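Local structure of putative fimbrium tip subunit Fim1C (Bacteroides ovatus, 4EPS) at residues S96-T99 and G100-D103; Y273-A276 and D277-V281; S353-D356 and W357-T361. The protein is probably a component of the fimbrium tip, part of the filamentous cell-surface appendages that mediate adhesion and biofilm formation. One frame throughout, in Å; residues are numbered along the deposited sequence.

All three contacts are local reversals or windings of one chain, met in series: a type II turn in contact 1, a beta hairpin in contact 2 and a short capped helix in contact 3. They are far apart. The centres of contacts 1 and 2 are about 54 Å from each other, on opposite sides of the chain's centre; the centre of contact 3 is about 62 Å from that of contact 1 and about 37 Å from that of contact 2. Contact 1 is at the surface within the fimbrillin-like region, while the other two are largely buried. Glycerol, probably from the crystallisation liquor, comes within about 3 Å of side chains in contacts 1 and 2.

Contact 1 of 3, residues S96-T99 and G100-D103; sequences SEMT and GKTD
Lys-101 N meets Met-98 O from above the carbonyl plane, 48° out of it, donating at 2.9 Å, and so closes a type II beta turn. A water also donates to Met-98 O, at 2.8 Å, and the same water lies 2.7 Å from Thr-102 OG1, bridging the two. The carboxylate of Glu-97 is likewise approached from above its plane, where Thr-99 OG1 donates to Glu-97 OE1 at 2.7 Å; Thr-99 N adds a weak bond to the same oxygen. Gly-100 takes the third position of the turn with phi at 73°, and a CB there would clash with Thr-99 O. Met-98, a selenomethionine, leaves with CG beside its backbone N (chi1 -74°) and bends twice more, which brings the methyl round to the far half of the turn. Met-98 CE rests 3.8 Å from Lys-101 CB, the side chains crossing at about a right angle, and 4.0 Å from Thr-102 CG2. The end of the lysine leads away. The turn belongs to the loop between strand 87-92 and helix 111-115. Its buried Met-98 packs on Phe-49 of strand 45-52, Asn-62 of strand 55-67 and Leu-113 of the helix, while Thr-102 reaches Phe-49 and Ile-56, so Met-98 and Thr-102 join the loop to both strands.

Contact 2 of 3, residues Y273-A276 and D277-V281; sequences YYYA and DGSVV
Tyr-273 and Val-281 form an antiparallel hydrogen-bonded pair, Tyr-273 N to Val-281 O and Val-281 N to Tyr-273 O both 2.9 Å, and Tyr-274 faces Val-280 as a non-hydrogen-bonded pair. The chain reverses through a type I turn, closed by Gly-278 N donating to Tyr-275 O at 2.8 Å, and Tyr-275 N donates to Ser-279 O. With Gly-278 at phi 94°, this is a 3:5 hairpin with a G1 bulge. Asp-277 braces it as an Asx turn: OD1 takes Ser-279 N from above the carboxylate plane and Ser-279 OG, 2.6 Å from Asp-277 OD1, on its syn lone pair. Tyr-274 lays one ring face over Ser-279 O, its CD1 3.8 Å from Val-280 CG2, and its OH bonds to Tyr-187 OH. An alanine at Tyr-274 is likely to leave Val-280 CG2 short of a packing partner and Tyr-187 OH with one partner fewer. Elsewhere, Tyr-275 CE1 meets Val-281 CG2 obliquely at 3.6 Å. Strand 280-281 is outermost, within this chain, of the antiparallel sheet; strand 273-275 pairs onward with 293-300, Tyr-273 packs on helix 446-458, and Val-280 touches Phe-173 of strand 148-174.

Contact 3 of 3, residues S353-D356 and W357-T361; sequences SIHD and WFMTT
Met-359, a selenomethionine, folds back one helical turn onto His-355. Its CB starts near His-355 O. The next atom, Met-359 CG, lies beside the backbone N (chi1 -65°), 3.3 Å from His-355 O, a setting that carries it over the imidazole face: it is 3.5 Å from His-355 CE1 and 3.8 Å from the ring centroid, a CH-pi contact 29° off the normal. Met-359 SE then slides obliquely past, 4.0 Å from His-355 CE1. His-355 ND1, next to CE1 in the ring, bonds to Ser-369 OG, which helps fix the ring's rotation. Trp-357 packs edge-to-face with Phe-403 and with Tyr-399 of helix 389-403.

Ser-353 OG, the N-cap, accepts Asp-356 N at 2.9 Å, and Glu-474 takes the N-H groups of Ile-354 and His-355; its negative charge would probably interact favourably with the positive N-terminal end of the helix. Further on, Thr-360 OG1 donates to Trp-357 O at 2.6 Å and Thr-361 OG1 to Phe-358 O at 2.7 Å, each on a lone pair, so each of these two carbonyls accepts both the backbone N and the hydroxyl of the same threonine.

Contact 1 of 3, residues S96-T99 and G100-D103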
loop_
_atom_site.group_PDB
_atom_site.type_symbol
_atom_site.label_atom_id
_atom_site.label_comp_id
_atom_site.label_asym_id
_atom_site.label_seq_id
_atom_site.Cartn_x
_atom_site.Cartn_y
_atom_site.Cartn_z
ATOM N N SER A 96 31.402 -34.857 36.389
ATOM C CA SER A 96 31.689 -35.747 37.525
ATOM C C SER A 96 33.153 -36.160 37.553
ATOM O O SER A 96 33.733 -36.277 38.638
ATOM C CB SER A 96 30.823 -37.004 37.465
ATOM O OG SER A 96 29.513 -36.736 37.933
ATOM N N GLU A 97 33.760 -36.356 36.362
ATOM C CA GLU A 97 35.161 -36.769 36.263
ATOM C C GLU A 97 36.033 -35.624 35.744
ATOM O O GLU A 97 35.863 -35.173 34.615
ATOM C CB GLU A 97 35.294 -38.032 35.370
ATOM C CG GLU A 97 36.685 -38.658 35.356
ATOM C CD GLU A 97 37.167 -39.239 36.673
ATOM O OE1 GLU A 97 37.760 -38.485 37.478
ATOM O OE2 GLU A 97 36.960 -40.454 36.898
HETATM N N MSE A 98 36.976 -35.165 36.571
HETATM C CA MSE A 98 37.877 -34.075 36.186
HETATM C C MSE A 98 39.338 -34.498 36.338
HETATM O O MSE A 98 40.236 -33.666 36.200
HETATM C CB MSE A 98 37.570 -32.793 36.978
HETATM C CG MSE A 98 36.287 -32.094 36.504
HETATM SE SE MSE A 98 36.471 -31.406 34.699
HETATM C CE MSE A 98 37.665 -29.881 35.075
ATOM N N THR A 99 39.590 -35.805 36.545
ATOM C CA THR A 99 40.971 -36.304 36.658
ATOM C C THR A 99 41.712 -36.015 35.346
ATOM O O THR A 99 41.222 -36.359 34.272
ATOM C CB THR A 99 41.001 -37.809 37.044
ATOM O OG1 THR A 99 40.261 -37.991 38.258
ATOM C CG2 THR A 99 42.417 -38.328 37.240
ATOM N N GLY A 100 42.841 -35.327 35.467
ATOM C CA GLY A 100 43.691 -34.947 34.347
ATOM C C GLY A 100 43.128 -33.839 33.482
ATOM O O GLY A 100 43.698 -33.545 32.426
ATOM N N LYS A 101 42.032 -33.176 33.926
ATOM C CA LYS A 101 41.439 -32.116 33.115
ATOM C C LYS A 101 41.881 -30.701 33.557
ATOM O O LYS A 101 41.440 -29.709 32.961
ATOM C CB LYS A 101 39.900 -32.235 33.100
ATOM C CG LYS A 101 39.371 -33.556 32.539
ATOM C CD LYS A 101 39.823 -33.793 31.114
ATOM C CE LYS A 101 39.038 -34.863 30.398
ATOM N NZ LYS A 101 39.436 -34.928 28.963
ATOM N N THR A 102 42.769 -30.606 34.566
ATOM C CA THR A 102 43.275 -29.318 35.057
ATOM C C THR A 102 44.805 -29.268 34.945
ATOM O O THR A 102 45.449 -30.314 34.911
ATOM C CB THR A 102 42.794 -29.037 36.489
ATOM O OG1 THR A 102 43.270 -30.067 37.341
ATOM C CG2 THR A 102 41.259 -28.944 36.593
ATOM N N ASP A 103 45.373 -28.052 34.870
ATOM C CA ASP A 103 46.816 -27.833 34.741
ATOM C C ASP A 103 47.309 -26.804 35.757
ATOM O O ASP A 103 47.004 -25.609 35.646
ATOM C CB ASP A 103 47.154 -27.380 33.310
ATOM C CG ASP A 103 48.637 -27.190 32.989
ATOM O OD1 ASP A 103 49.483 -27.616 33.800
ATOM O OD2 ASP A 103 48.945 -26.668 31.894
HETATM O O HOH W 1 41.590 -32.042 38.074
#

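Contact 2 of 3, residues Y273-A276 and D277-V281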
loop_
_atom_site.group_PDB
_atom_site.type_symbol
_atom_site.label_atom_id
_atom_site.label_comp_id
_atom_site.label_asym_id
_atom_site.label_seq_id
_atom_site.Cartn_x
_atom_site.Cartn_y
_atom_site.Cartn_z
ATOM N N TYR A 273 -2.365 -16.178 -3.978
ATOM C CA TYR A 273 -1.687 -17.493 -3.921
ATOM C C TYR A 273 -0.897 -17.601 -2.619
ATOM O O TYR A 273 -0.147 -16.684 -2.266
ATOM C CB TYR A 273 -0.757 -17.695 -5.161
ATOM C CG TYR A 273 -1.529 -17.649 -6.462
ATOM C CD1 TYR A 273 -2.172 -18.787 -6.954
ATOM C CD2 TYR A 273 -1.594 -16.478 -7.218
ATOM C CE1 TYR A 273 -2.886 -18.749 -8.154
ATOM C CE2 TYR A 273 -2.329 -16.419 -8.404
ATOM C CZ TYR A 273 -2.953 -17.561 -8.879
ATOM O OH TYR A 273 -3.667 -17.509 -10.051
ATOM N N TYR A 274 -1.058 -18.722 -1.912
ATOM C CA TYR A 274 -0.444 -18.971 -0.612
ATOM C C TYR A 274 0.586 -20.089 -0.710
ATOM O O TYR A 274 0.322 -21.139 -1.300
ATOM C CB TYR A 274 -1.540 -19.333 0.431
ATOM C CG TYR A 274 -1.034 -19.172 1.851
ATOM C CD1 TYR A 274 -0.983 -17.919 2.455
ATOM C CD2 TYR A 274 -0.591 -20.275 2.586
ATOM C CE1 TYR A 274 -0.532 -17.767 3.764
ATOM C CE2 TYR A 274 -0.133 -20.132 3.896
ATOM C CZ TYR A 274 -0.107 -18.876 4.478
ATOM O OH TYR A 274 0.367 -18.720 5.754
ATOM N N TYR A 275 1.774 -19.857 -0.142
ATOM C CA TYR A 275 2.906 -20.781 -0.290
ATOM C C TYR A 275 3.334 -21.463 1.020
ATOM O O TYR A 275 2.994 -21.012 2.101
ATOM C CB TYR A 275 4.099 -20.022 -0.937
ATOM C CG TYR A 275 3.798 -19.716 -2.389
ATOM C CD1 TYR A 275 3.037 -18.600 -2.746
ATOM C CD2 TYR A 275 4.200 -20.589 -3.407
ATOM C CE1 TYR A 275 2.634 -18.390 -4.067
ATOM C CE2 TYR A 275 3.841 -20.359 -4.738
ATOM C CZ TYR A 275 3.059 -19.258 -5.062
ATOM O OH TYR A 275 2.675 -19.046 -6.364
ATOM N N ALA A 276 4.091 -22.567 0.897
ATOM C CA ALA A 276 4.572 -23.398 2.005
ATOM C C ALA A 276 5.373 -22.614 3.067
ATOM O O ALA A 276 5.362 -22.997 4.240
ATOM C CB ALA A 276 5.404 -24.551 1.464
ATOM N N ASP A 277 6.017 -21.499 2.688
ATOM C CA ASP A 277 6.791 -20.713 3.657
ATOM C C ASP A 277 5.917 -19.612 4.299
ATOM O O ASP A 277 6.392 -18.862 5.162
ATOM C CB ASP A 277 8.036 -20.101 2.959
ATOM C CG ASP A 277 7.722 -19.075 1.872
ATOM O OD1 ASP A 277 6.553 -19.041 1.389
ATOM O OD2 ASP A 277 8.657 -18.360 1.446
ATOM N N GLY A 278 4.654 -19.523 3.874
ATOM C CA GLY A 278 3.740 -18.508 4.381
ATOM C C GLY A 278 3.714 -17.268 3.516
ATOM O O GLY A 278 2.993 -16.324 3.824
ATOM N N SER A 279 4.493 -17.246 2.428
ATOM C CA SER A 279 4.504 -16.077 1.541
ATOM C C SER A 279 3.203 -16.030 0.736
ATOM O O SER A 279 2.520 -17.051 0.595
ATOM C CB SER A 279 5.735 -16.068 0.627
ATOM O OG SER A 279 5.739 -17.155 -0.273
ATOM N N VAL A 280 2.857 -14.836 0.239
ATOM C CA VAL A 280 1.611 -14.596 -0.487
ATOM C C VAL A 280 1.934 -13.873 -1.773
ATOM O O VAL A 280 2.697 -12.899 -1.760
ATOM C CB VAL A 280 0.646 -13.756 0.419
ATOM C CG1 VAL A 280 -0.687 -13.488 -0.282
ATOM C CG2 VAL A 280 0.410 -14.437 1.786
ATOM N N VAL A 281 1.305 -14.281 -2.862
ATOM C CA VAL A 281 1.490 -13.655 -4.166
ATOM C C VAL A 281 0.145 -13.112 -4.625
ATOM O O VAL A 281 -0.870 -13.793 -4.486
ATOM C CB VAL A 281 2.101 -14.647 -5.207
ATOM C CG1 VAL A 281 2.056 -14.068 -6.623
ATOM C CG2 VAL A 281 3.552 -15.006 -4.846
#

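Contact 3 of 3, residues S353-D356 and W357-T361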
loop_
_atom_site.group_PDB
_atom_site.type_symbol
_atom_site.label_atom_id
_atom_site.label_comp_id
_atom_site.label_asym_id
_atom_site.label_seq_id
_atom_site.Cartn_x
_atom_site.Cartn_y
_atom_site.Cartn_z
ATOM N N SER A 353 -23.028 -39.728 19.298
ATOM C CA SER A 353 -22.442 -38.645 18.488
ATOM C C SER A 353 -21.276 -37.998 19.214
ATOM O O SER A 353 -21.162 -38.130 20.434
ATOM C CB SER A 353 -23.494 -37.585 18.164
ATOM O OG SER A 353 -23.918 -36.908 19.339
ATOM N N ILE A 354 -20.427 -37.272 18.480
ATOM C CA ILE A 354 -19.314 -36.540 19.093
ATOM C C ILE A 354 -19.903 -35.479 20.039
ATOM O O ILE A 354 -19.369 -35.250 21.117
ATOM C CB ILE A 354 -18.404 -35.929 17.995
ATOM C CG1 ILE A 354 -17.721 -37.063 17.194
ATOM C CG2 ILE A 354 -17.350 -34.985 18.612
ATOM C CD1 ILE A 354 -17.580 -36.765 15.796
ATOM N N HIS A 355 -21.012 -34.843 19.630
ATOM C CA HIS A 355 -21.710 -33.879 20.474
ATOM C C HIS A 355 -22.124 -34.517 21.821
ATOM O O HIS A 355 -21.832 -33.964 22.892
ATOM C CB HIS A 355 -22.961 -33.334 19.764
ATOM C CG HIS A 355 -23.800 -32.511 20.678
ATOM N ND1 HIS A 355 -23.359 -31.290 21.146
ATOM C CD2 HIS A 355 -24.999 -32.798 21.242
ATOM C CE1 HIS A 355 -24.323 -30.842 21.931
ATOM N NE2 HIS A 355 -25.318 -31.730 22.039
ATOM N N ASP A 356 -22.813 -35.662 21.757
ATOM C CA ASP A 356 -23.289 -36.344 22.965
ATOM C C ASP A 356 -22.115 -36.738 23.862
ATOM O O ASP A 356 -22.200 -36.523 25.077
ATOM C CB ASP A 356 -24.173 -37.551 22.627
ATOM C CG ASP A 356 -25.590 -37.203 22.190
ATOM O OD1 ASP A 356 -25.987 -36.014 22.313
ATOM O OD2 ASP A 356 -26.293 -38.105 21.697
ATOM N N TRP A 357 -20.992 -37.216 23.271
ATOM C CA TRP A 357 -19.794 -37.527 24.060
ATOM C C TRP A 357 -19.261 -36.266 24.724
ATOM O O TRP A 357 -18.959 -36.273 25.919
ATOM C CB TRP A 357 -18.669 -38.165 23.206
ATOM C CG TRP A 357 -17.323 -38.113 23.885
ATOM C CD1 TRP A 357 -16.910 -38.868 24.948
ATOM C CD2 TRP A 357 -16.262 -37.178 23.621
ATOM N NE1 TRP A 357 -15.637 -38.493 25.330
ATOM C CE2 TRP A 357 -15.217 -37.460 24.532
ATOM C CE3 TRP A 357 -16.085 -36.137 22.690
ATOM C CZ2 TRP A 357 -14.018 -36.731 24.546
ATOM C CZ3 TRP A 357 -14.909 -35.398 22.726
ATOM C CH2 TRP A 357 -13.894 -35.694 23.648
ATOM N N PHE A 358 -19.118 -35.194 23.930
ATOM C CA PHE A 358 -18.532 -33.920 24.348
ATOM C C PHE A 358 -19.258 -33.322 25.580
ATOM O O PHE A 358 -18.592 -32.864 26.509
ATOM C CB PHE A 358 -18.542 -32.927 23.158
ATOM C CG PHE A 358 -18.096 -31.527 23.484
ATOM C CD1 PHE A 358 -16.748 -31.231 23.646
ATOM C CD2 PHE A 358 -19.024 -30.502 23.637
ATOM C CE1 PHE A 358 -16.332 -29.937 23.958
ATOM C CE2 PHE A 358 -18.606 -29.201 23.938
ATOM C CZ PHE A 358 -17.266 -28.931 24.100
HETATM N N MSE A 359 -20.600 -33.354 25.586
HETATM C CA MSE A 359 -21.438 -32.798 26.659
HETATM C C MSE A 359 -21.264 -33.542 28.006
HETATM O O MSE A 359 -21.628 -32.984 29.041
HETATM C CB MSE A 359 -22.914 -32.771 26.249
HETATM C CG MSE A 359 -23.193 -31.830 25.064
HETATM SE SE MSE A 359 -22.591 -29.996 25.383
HETATM C CE MSE A 359 -24.105 -29.390 26.411
ATOM N N THR A 360 -20.672 -34.755 27.996
ATOM C CA THR A 360 -20.390 -35.529 29.225
ATOM C C THR A 360 -18.969 -35.242 29.774
ATOM O O THR A 360 -18.603 -35.815 30.801
ATOM C CB THR A 360 -20.514 -37.055 28.979
ATOM O OG1 THR A 360 -19.404 -37.516 28.192
ATOM C CG2 THR A 360 -21.830 -37.462 28.373
ATOM N N THR A 361 -18.156 -34.401 29.077
ATOM C CA THR A 361 -16.759 -34.128 29.452
ATOM C C THR A 361 -16.568 -32.849 30.276
ATOM O O THR A 361 -17.498 -32.077 30.455
ATOM C CB THR A 361 -15.858 -34.041 28.196
ATOM O OG1 THR A 361 -16.101 -32.806 27.502
ATOM C CG2 THR A 361 -16.000 -35.246 27.272
#